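Side-chain contacts in annexin A8 (Homo sapiens, PDB 1W3W), which binds calcium and acidic phospholipids and acts as an anticoagulant by indirectly inhibiting the thromboplastin-specific complex of the clotting cascade: residues G38-E41 with Q42-I45; D197-K200 with F201-L205; C293-K296 with K297-K301. One frame throughout, in Å; residues are numbered along the deposited sequence.

Contact 1 (G38-E41 with Q42-I45)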
ATOM      1  N   GLY A  38      25.744  21.948   9.135  1.00 27.48           N
ATOM      2  CA  GLY A  38      24.445  21.895   9.769  1.00 27.57           C
ATOM      3  C   GLY A  38      23.319  21.685   8.764  1.00 27.12           C
ATOM      4  O   GLY A  38      23.406  22.060   7.586  1.00 27.06           O
ATOM      5  N   THR A  39      22.258  21.068   9.260  1.00 26.59           N
ATOM      6  CA  THR A  39      21.080  20.734   8.475  1.00 26.09           C
ATOM      7  C   THR A  39      19.857  21.269   9.204  1.00 25.21           C
ATOM      8  O   THR A  39      19.695  21.004  10.396  1.00 24.87           O
ATOM      9  CB  THR A  39      20.969  19.204   8.349  1.00 26.46           C
ATOM     10  OG1 THR A  39      22.084  18.700   7.604  1.00 27.72           O
ATOM     11  CG2 THR A  39      19.747  18.802   7.512  1.00 27.01           C
ATOM     12  N   ASN A  40      19.029  22.036   8.499  1.00 23.71           N
ATOM     13  CA  ASN A  40      17.765  22.539   9.031  1.00 23.30           C
ATOM     14  C   ASN A  40      16.639  21.592   8.635  1.00 22.30           C
ATOM     15  O   ASN A  40      15.999  21.759   7.603  1.00 21.14           O
ATOM     16  CB  ASN A  40      17.490  23.948   8.499  1.00 23.60           C
ATOM     17  CG  ASN A  40      16.299  24.623   9.191  1.00 24.87           C
ATOM     18  OD1 ASN A  40      15.491  23.970   9.853  1.00 24.89           O
ATOM     19  ND2 ASN A  40      16.203  25.939   9.045  1.00 26.42           N
ATOM     20  N   GLU A  41      16.409  20.586   9.463  1.00 21.72           N
ATOM     21  CA  GLU A  41      15.443  19.538   9.156  1.00 21.53           C
ATOM     22  C   GLU A  41      14.018  20.062   9.118  1.00 20.65           C
ATOM     23  O   GLU A  41      13.200  19.570   8.366  1.00 19.54           O
ATOM     24  CB  GLU A  41      15.537  18.404  10.173  1.00 21.87           C
ATOM     25  CG  GLU A  41      16.805  17.574  10.045  1.00 23.93           C
ATOM     26  CD  GLU A  41      17.916  18.010  10.994  1.00 26.97           C
ATOM     27  OE1 GLU A  41      18.959  17.322  11.015  1.00 28.92           O
ATOM     28  OE2 GLU A  41      17.753  19.014  11.722  1.00 27.37           O
ATOM     29  N   GLN A  42      13.725  21.055   9.944  1.00 20.21           N
ATOM     30  CA  GLN A  42      12.390  21.611  10.011  1.00 20.00           C
ATOM     31  C   GLN A  42      12.005  22.281   8.702  1.00 19.20           C
ATOM     32  O   GLN A  42      10.868  22.156   8.266  1.00 18.81           O
ATOM     33  CB  GLN A  42      12.278  22.613  11.172  1.00 20.82           C
ATOM     34  CG  GLN A  42      10.857  23.113  11.409  1.00 21.70           C
ATOM     35  CD  GLN A  42       9.894  21.991  11.750  1.00 22.86           C
ATOM     36  OE1 GLN A  42       8.838  21.853  11.125  1.00 25.41           O
ATOM     37  NE2 GLN A  42      10.261  21.179  12.715  1.00 23.05           N
ATOM     38  N   ALA A  43      12.945  22.987   8.073  1.00 18.30           N
ATOM     39  CA  ALA A  43      12.690  23.631   6.794  1.00 17.82           C
ATOM     40  C   ALA A  43      12.422  22.591   5.706  1.00 17.47           C
ATOM     41  O   ALA A  43      11.655  22.848   4.794  1.00 17.34           O
ATOM     42  CB  ALA A  43      13.858  24.516   6.391  1.00 18.19           C
ATOM     43  N   ILE A  44      13.059  21.425   5.811  1.00 16.68           N
ATOM     44  CA  ILE A  44      12.810  20.335   4.880  1.00 16.87           C
ATOM     45  C   ILE A  44      11.378  19.794   5.078  1.00 16.38           C
ATOM     46  O   ILE A  44      10.668  19.597   4.105  1.00 16.04           O
ATOM     47  CB  ILE A  44      13.889  19.223   5.019  1.00 16.89           C
ATOM     48  CG1 ILE A  44      15.244  19.759   4.519  1.00 17.86           C
ATOM     49  CG2 ILE A  44      13.507  17.986   4.230  1.00 17.29           C
ATOM     50  CD1 ILE A  44      16.430  18.953   4.965  1.00 19.33           C
ATOM     51  N   ILE A  45      10.970  19.600   6.331  1.00 16.10           N
ATOM     52  CA  ILE A  45       9.595  19.200   6.668  1.00 16.42           C
ATOM     53  C   ILE A  45       8.588  20.218   6.133  1.00 16.38           C
ATOM     54  O   ILE A  45       7.617  19.850   5.494  1.00 16.57           O
ATOM     55  CB  ILE A  45       9.429  19.032   8.203  1.00 16.52           C
ATOM     56  CG1 ILE A  45      10.258  17.861   8.715  1.00 16.92           C
ATOM     57  CG2 ILE A  45       7.938  18.832   8.602  1.00 17.09           C
ATOM     58  CD1 ILE A  45      10.322  17.801  10.234  1.00 16.97           C
TER

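Contact 2 (D197-K200 with F201-L205)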
ATOM      1  N   ASP A 197      -9.303 -27.243  -1.173  1.00 51.10           N
ATOM      2  CA  ASP A 197      -9.016 -26.961  -2.578  1.00 49.87           C
ATOM      3  C   ASP A 197      -8.711 -25.474  -2.727  1.00 48.41           C
ATOM      4  O   ASP A 197      -9.579 -24.669  -3.090  1.00 48.02           O
ATOM      5  CB  ASP A 197     -10.190 -27.370  -3.469  1.00 49.92           C
ATOM      6  CG  ASP A 197      -9.841 -27.353  -4.946  1.00 50.50           C
ATOM      7  OD1 ASP A 197      -8.824 -26.728  -5.334  1.00 50.75           O
ATOM      8  OD2 ASP A 197     -10.537 -27.941  -5.797  1.00 51.69           O
ATOM      9  N   GLU A 198      -7.453 -25.136  -2.456  1.00 46.72           N
ATOM     10  CA  GLU A 198      -7.009 -23.745  -2.389  1.00 45.52           C
ATOM     11  C   GLU A 198      -7.209 -23.046  -3.734  1.00 43.64           C
ATOM     12  O   GLU A 198      -7.566 -21.875  -3.765  1.00 43.31           O
ATOM     13  CB  GLU A 198      -5.533 -23.639  -1.956  1.00 45.81           C
ATOM     14  CG  GLU A 198      -5.068 -24.575  -0.835  1.00 47.76           C
ATOM     15  CD  GLU A 198      -5.455 -24.103   0.552  1.00 50.11           C
ATOM     16  OE1 GLU A 198      -6.589 -23.597   0.720  1.00 52.35           O
ATOM     17  OE2 GLU A 198      -4.623 -24.247   1.482  1.00 52.23           O
ATOM     18  N   MET A 199      -6.994 -23.767  -4.835  1.00 41.57           N
ATOM     19  CA  MET A 199      -7.090 -23.181  -6.178  1.00 40.27           C
ATOM     20  C   MET A 199      -8.477 -22.650  -6.510  1.00 38.40           C
ATOM     21  O   MET A 199      -8.606 -21.720  -7.297  1.00 37.57           O
ATOM     22  CB  MET A 199      -6.664 -24.186  -7.256  1.00 40.47           C
ATOM     23  CG  MET A 199      -5.160 -24.263  -7.482  1.00 42.09           C
ATOM     24  SD  MET A 199      -4.341 -22.648  -7.750  1.00 45.91           S
ATOM     25  CE  MET A 199      -5.223 -22.046  -9.182  1.00 44.71           C
ATOM     26  N   LYS A 200      -9.507 -23.251  -5.922  1.00 36.63           N
ATOM     27  CA  LYS A 200     -10.874 -22.796  -6.135  1.00 35.64           C
ATOM     28  C   LYS A 200     -11.111 -21.450  -5.448  1.00 34.01           C
ATOM     29  O   LYS A 200     -11.691 -20.542  -6.043  1.00 33.31           O
ATOM     30  CB  LYS A 200     -11.887 -23.837  -5.651  1.00 35.94           C
ATOM     31  CG  LYS A 200     -13.219 -23.761  -6.381  1.00 37.28           C
ATOM     32  CD  LYS A 200     -13.106 -24.212  -7.852  1.00 39.33           C
ATOM     33  CE  LYS A 200     -13.136 -23.035  -8.853  1.00 40.68           C
ATOM     34  NZ  LYS A 200     -14.209 -23.196  -9.893  1.00 41.20           N
ATOM     35  N   PHE A 201     -10.659 -21.335  -4.201  1.00 32.47           N
ATOM     36  CA  PHE A 201     -10.647 -20.054  -3.508  1.00 31.51           C
ATOM     37  C   PHE A 201      -9.877 -19.004  -4.295  1.00 30.39           C
ATOM     38  O   PHE A 201     -10.361 -17.885  -4.480  1.00 29.53           O
ATOM     39  CB  PHE A 201     -10.019 -20.185  -2.118  1.00 31.94           C
ATOM     40  CG  PHE A 201     -10.988 -20.575  -1.051  1.00 32.20           C
ATOM     41  CD1 PHE A 201     -11.564 -19.612  -0.235  1.00 32.97           C
ATOM     42  CD2 PHE A 201     -11.314 -21.906  -0.848  1.00 33.42           C
ATOM     43  CE1 PHE A 201     -12.463 -19.970   0.763  1.00 33.33           C
ATOM     44  CE2 PHE A 201     -12.209 -22.275   0.153  1.00 33.46           C
ATOM     45  CZ  PHE A 201     -12.785 -21.307   0.954  1.00 33.53           C
ATOM     46  N   ILE A 202      -8.687 -19.367  -4.767  1.00 29.01           N
ATOM     47  CA  ILE A 202      -7.785 -18.399  -5.394  1.00 28.27           C
ATOM     48  C   ILE A 202      -8.386 -17.837  -6.672  1.00 27.44           C
ATOM     49  O   ILE A 202      -8.384 -16.621  -6.889  1.00 26.38           O
ATOM     50  CB  ILE A 202      -6.390 -19.025  -5.662  1.00 28.53           C
ATOM     51  CG1 ILE A 202      -5.656 -19.238  -4.339  1.00 28.75           C
ATOM     52  CG2 ILE A 202      -5.556 -18.137  -6.591  1.00 29.05           C
ATOM     53  CD1 ILE A 202      -4.401 -20.104  -4.462  1.00 30.31           C
ATOM     54  N   THR A 203      -8.923 -18.720  -7.503  1.00 26.37           N
ATOM     55  CA  THR A 203      -9.471 -18.324  -8.791  1.00 26.26           C
ATOM     56  C   THR A 203     -10.658 -17.380  -8.653  1.00 25.19           C
ATOM     57  O   THR A 203     -10.737 -16.373  -9.345  1.00 24.94           O
ATOM     58  CB  THR A 203      -9.898 -19.573  -9.599  1.00 26.59           C
ATOM     59  OG1 THR A 203      -8.748 -20.389  -9.844  1.00 28.12           O
ATOM     60  CG2 THR A 203     -10.377 -19.180 -10.992  1.00 27.28           C
ATOM     61  N   ILE A 204     -11.587 -17.717  -7.775  1.00 24.20           N
ATOM     62  CA  ILE A 204     -12.764 -16.884  -7.580  1.00 24.26           C
ATOM     63  C   ILE A 204     -12.386 -15.534  -6.936  1.00 24.24           C
ATOM     64  O   ILE A 204     -12.831 -14.475  -7.389  1.00 23.05           O
ATOM     65  CB  ILE A 204     -13.820 -17.657  -6.751  1.00 24.22           C
ATOM     66  CG1 ILE A 204     -14.441 -18.758  -7.624  1.00 24.27           C
ATOM     67  CG2 ILE A 204     -14.894 -16.730  -6.204  1.00 24.23           C
ATOM     68  CD1 ILE A 204     -15.089 -19.881  -6.842  1.00 25.24           C
ATOM     69  N   LEU A 205     -11.563 -15.575  -5.893  1.00 24.38           N
ATOM     70  CA  LEU A 205     -11.136 -14.353  -5.205  1.00 25.46           C
ATOM     71  C   LEU A 205     -10.315 -13.422  -6.118  1.00 25.83           C
ATOM     72  O   LEU A 205     -10.393 -12.217  -5.976  1.00 25.59           O
ATOM     73  CB  LEU A 205     -10.347 -14.688  -3.920  1.00 25.41           C
ATOM     74  CG  LEU A 205     -11.023 -14.570  -2.544  1.00 27.77           C
ATOM     75  CD1 LEU A 205     -12.520 -14.817  -2.509  1.00 28.57           C
ATOM     76  CD2 LEU A 205     -10.310 -15.494  -1.558  1.00 28.98           C
TER

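Contact 3 (C293-K296 with K297-K301)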
ATOM      1  N   CYS A 293     -10.772   8.961   9.532  1.00 18.45           N
ATOM      2  CA  CYS A 293     -12.122   8.799  10.047  1.00 19.34           C
ATOM      3  C   CYS A 293     -12.410   7.357  10.476  1.00 19.13           C
ATOM      4  O   CYS A 293     -12.955   7.101  11.574  1.00 17.64           O
ATOM      5  CB  CYS A 293     -13.115   9.249   8.993  1.00 19.58           C
ATOM      6  SG  CYS A 293     -14.823   9.100   9.514  1.00 25.78           S
ATOM      7  N   HIS A 294     -12.036   6.418   9.609  1.00 18.94           N
ATOM      8  CA  HIS A 294     -12.223   4.995   9.867  1.00 19.41           C
ATOM      9  C   HIS A 294     -11.395   4.523  11.056  1.00 19.33           C
ATOM     10  O   HIS A 294     -11.871   3.718  11.855  1.00 19.55           O
ATOM     11  CB  HIS A 294     -11.903   4.152   8.623  1.00 19.80           C
ATOM     12  CG  HIS A 294     -13.054   4.034   7.673  1.00 21.76           C
ATOM     13  ND1 HIS A 294     -13.281   4.943   6.662  1.00 23.92           N
ATOM     14  CD2 HIS A 294     -14.068   3.138   7.608  1.00 22.76           C
ATOM     15  CE1 HIS A 294     -14.371   4.600   5.998  1.00 23.92           C
ATOM     16  NE2 HIS A 294     -14.868   3.510   6.553  1.00 25.12           N
ATOM     17  N   PHE A 295     -10.173   5.028  11.183  1.00 19.01           N
ATOM     18  CA  PHE A 295      -9.306   4.682  12.309  1.00 18.95           C
ATOM     19  C   PHE A 295      -9.973   5.029  13.647  1.00 19.82           C
ATOM     20  O   PHE A 295      -9.965   4.231  14.583  1.00 19.04           O
ATOM     21  CB  PHE A 295      -7.983   5.437  12.205  1.00 19.02           C
ATOM     22  CG  PHE A 295      -6.891   4.858  13.027  1.00 17.52           C
ATOM     23  CD1 PHE A 295      -5.987   3.974  12.467  1.00 17.97           C
ATOM     24  CD2 PHE A 295      -6.761   5.193  14.371  1.00 16.43           C
ATOM     25  CE1 PHE A 295      -4.976   3.438  13.222  1.00 17.60           C
ATOM     26  CE2 PHE A 295      -5.763   4.658  15.128  1.00 17.15           C
ATOM     27  CZ  PHE A 295      -4.860   3.775  14.550  1.00 18.48           C
ATOM     28  N   LYS A 296     -10.516   6.242  13.715  1.00 20.96           N
ATOM     29  CA  LYS A 296     -11.234   6.749  14.889  1.00 22.42           C
ATOM     30  C   LYS A 296     -12.437   5.892  15.227  1.00 22.46           C
ATOM     31  O   LYS A 296     -12.652   5.552  16.390  1.00 22.49           O
ATOM     32  CB  LYS A 296     -11.736   8.178  14.639  1.00 22.79           C
ATOM     33  CG  LYS A 296     -10.991   9.236  15.377  1.00 25.32           C
ATOM     34  CD  LYS A 296     -11.676  10.592  15.208  1.00 26.63           C
ATOM     35  CE  LYS A 296     -12.160  11.119  16.536  1.00 26.68           C
ATOM     36  NZ  LYS A 296     -12.388  12.565  16.462  1.00 25.71           N
ATOM     37  N   LYS A 297     -13.226   5.568  14.209  1.00 22.97           N
ATOM     38  CA  LYS A 297     -14.446   4.785  14.396  1.00 24.08           C
ATOM     39  C   LYS A 297     -14.132   3.388  14.899  1.00 24.01           C
ATOM     40  O   LYS A 297     -14.809   2.890  15.795  1.00 24.31           O
ATOM     41  CB  LYS A 297     -15.251   4.673  13.099  1.00 24.93           C
ATOM     42  CG  LYS A 297     -15.962   5.954  12.658  1.00 27.96           C
ATOM     43  CD  LYS A 297     -17.356   5.636  12.048  1.00 31.98           C
ATOM     44  CE  LYS A 297     -18.193   6.893  11.770  0.90 33.70           C
ATOM     45  NZ  LYS A 297     -17.432   8.174  11.860  0.70 34.25           N
ATOM     46  N   MET A 298     -13.087   2.768  14.349  1.00 23.48           N
ATOM     47  CA  MET A 298     -12.777   1.372  14.632  1.00 23.44           C
ATOM     48  C   MET A 298     -12.067   1.200  15.971  1.00 23.01           C
ATOM     49  O   MET A 298     -12.314   0.228  16.672  1.00 23.33           O
ATOM     50  CB  MET A 298     -11.918   0.758  13.514  1.00 23.74           C
ATOM     51  CG  MET A 298     -12.580   0.766  12.128  1.00 26.25           C
ATOM     52  SD  MET A 298     -11.347   0.578  10.773  1.00 30.47           S
ATOM     53  CE  MET A 298     -10.867  -1.089  11.158  1.00 29.39           C
ATOM     54  N   TYR A 299     -11.206   2.144  16.333  1.00 22.30           N
ATOM     55  CA  TYR A 299     -10.305   1.974  17.470  1.00 22.24           C
ATOM     56  C   TYR A 299     -10.542   2.931  18.649  1.00 22.18           C
ATOM     57  O   TYR A 299      -9.887   2.793  19.678  1.00 21.61           O
ATOM     58  CB  TYR A 299      -8.856   2.079  16.988  1.00 21.67           C
ATOM     59  CG  TYR A 299      -8.535   1.056  15.922  1.00 21.82           C
ATOM     60  CD1 TYR A 299      -8.100   1.441  14.652  1.00 20.75           C
ATOM     61  CD2 TYR A 299      -8.694  -0.305  16.175  1.00 21.48           C
ATOM     62  CE1 TYR A 299      -7.839   0.492  13.673  1.00 19.99           C
ATOM     63  CE2 TYR A 299      -8.427  -1.244  15.217  1.00 21.62           C
ATOM     64  CZ  TYR A 299      -8.003  -0.845  13.967  1.00 21.04           C
ATOM     65  OH  TYR A 299      -7.744  -1.807  13.016  1.00 21.66           O
ATOM     66  N   GLY A 300     -11.450   3.893  18.491  1.00 22.47           N
ATOM     67  CA  GLY A 300     -11.775   4.851  19.541  1.00 22.76           C
ATOM     68  C   GLY A 300     -10.646   5.804  19.914  1.00 22.97           C
ATOM     69  O   GLY A 300     -10.609   6.335  21.028  1.00 23.84           O
ATOM     70  N   LYS A 301      -9.713   6.000  18.992  1.00 22.23           N
ATOM     71  CA  LYS A 301      -8.628   6.964  19.149  1.00 22.07           C
ATOM     72  C   LYS A 301      -8.144   7.395  17.765  1.00 21.00           C
ATOM     73  O   LYS A 301      -8.393   6.699  16.778  1.00 19.91           O
ATOM     74  CB  LYS A 301      -7.470   6.360  19.927  1.00 22.63           C
ATOM     75  CG  LYS A 301      -7.032   4.982  19.471  1.00 25.61           C
ATOM     76  CD  LYS A 301      -5.827   4.491  20.294  1.00 29.66           C
ATOM     77  CE  LYS A 301      -6.117   3.200  21.061  1.00 32.86           C
ATOM     78  NZ  LYS A 301      -6.100   3.398  22.551  1.00 36.00           N
TER

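Contact 1 (G38-E41 with Q42-I45)
N40 caps the N terminus of helix 41-48 by reaching forward with its side-chain oxygen to A43, three residues on. This is an N-cap at the end of the interhelical loop that follows helix 24-34 in the first annexin repeat. The capping bond runs from A43 N to N40 OD1 at 3.3 Å and is fairly straight at the hydrogen, 157°. Its acceptor geometry is less regular: the N-H lies well above the plane of the amide carbonyl, 68° out of it, and so does not use a lone pair. CG of N40 stands anti to the backbone N (chi1 -171°), which swings the amide over the start of the helix and lays its carbon against the A43 methyl, N40 CG to A43 CB 3.7 Å. The same amide N-H of A43 also makes a weak bond to the carbonyl O of N40, and I44 N reaches that oxygen in a second weak bond of 3.5 Å. Regular helical bonding is established one residue later, where I45 N meets E41 O at 3.0 Å.

Beside the cap, T39 and I44 make a light apolar touch, T39 CG2 to I44 CD1 at 4.2 Å. T39 directs this methyl anti to the backbone N, and both residues also touch L79.

Further out, the turn is seated between neighbouring helices. A33 of helix 24-34 meets N40 and A43, while L30 and M34 cover I44; F83 touches E41 and I45, and A318 and S321 of helix 313-323 touch I45. CG1 of I45 comes to 3.4 Å from E41 O, the oxygen that accepts the backbone N-H of I45.

Contact 2 (D197-K200 with F201-L205)
I202 N bonds to E198 O at 2.9 Å and T203 N to M199 O at 3.0 Å, the i to i+4 spacing of an alpha helix; these are the opening turns of helix 198-207 in the third annexin repeat, with D197 at the N-cap position. The M199 carbonyl has a second donor. T203 OG1 donates to M199 O at 2.9 Å, and the two donors arrive from opposite faces of the carbonyl plane. With OG1 anti to its own carbonyl carbon (chi1 -62°), the hydroxyl folds back along the helix to the preceding turn, so this oxygen is gripped by both the backbone and the side chain of one residue.

M199 bends at chi2 and chi3, bringing its thioether over the next turn, where SD lies 4.2 Å from I202 CD1. Helix 153-163 packs here too, through Y154 and R157 on M199 and I158 on I202. The F201 ring touches M244 of helix 238-252 and I232 and E235 of helix 228-235, while L186 and D182 of helix 176-191 meet I204. Back at the helix start, D197 O lies in the plane of the F201 ring at its edge, 4.0 Å from CD2.

Contact 3 (C293-K296 with K297-K301)
F295 holds CG anti to its backbone N (chi1 -162°), while Y299 holds CG anti to its carbonyl carbon (chi1 -58°), and these torsions bring the two rings together one turn apart. The result is a T-shaped, i to i+4 aromatic pair at the C-terminal end of helix 288-299 in the fourth annexin repeat. The edge of Y299 points to the face of F295, with centroids 5.0 Å apart and planes at 63°; Y299 CD1 sits 3.7 Å above the centre of the F295 ring. Y299 N also bonds to F295 O at 3.0 Å.

G300 then leaves the helix with positive phi, although its N-H still reaches K296 O at 2.9 Å. The chain turns back, and K301 O makes a CA-H...O contact with K296 CA at 3.4 Å.

Y263 of helix 254-266 stacks on Y299 and touches F295, and L303 and M306 also meet F295. The side chain of F295 is about 5 Å from that of the calcium ligand M266 but about 11 Å from the ion, so it does not coordinate it. At the edge of the F295 ring, in its plane, K301 O comes 3.3 Å from CD2.

From the N terminus, contact 1 comes first, ending the loop after helix 24-34 where helix 41-48 begins. Contact 2 follows at the start of helix 198-207, and contact 3 closes the turn from helix 288-299 toward helix 303-310. They stand in series, neither nested nor crossed, in the first, third and fourth repeats. Contacts 1 and 2 lie on opposite sides of the chain's centre, their own centres 51 Å apart; contact 3 is 32 Å from each, centre to centre. Contact 1 joins the first repeat to helix 313-323 of the fourth, contact 2 the third to helix 153-163 of the second, whereas contact 3 packs against helices of its own repeat.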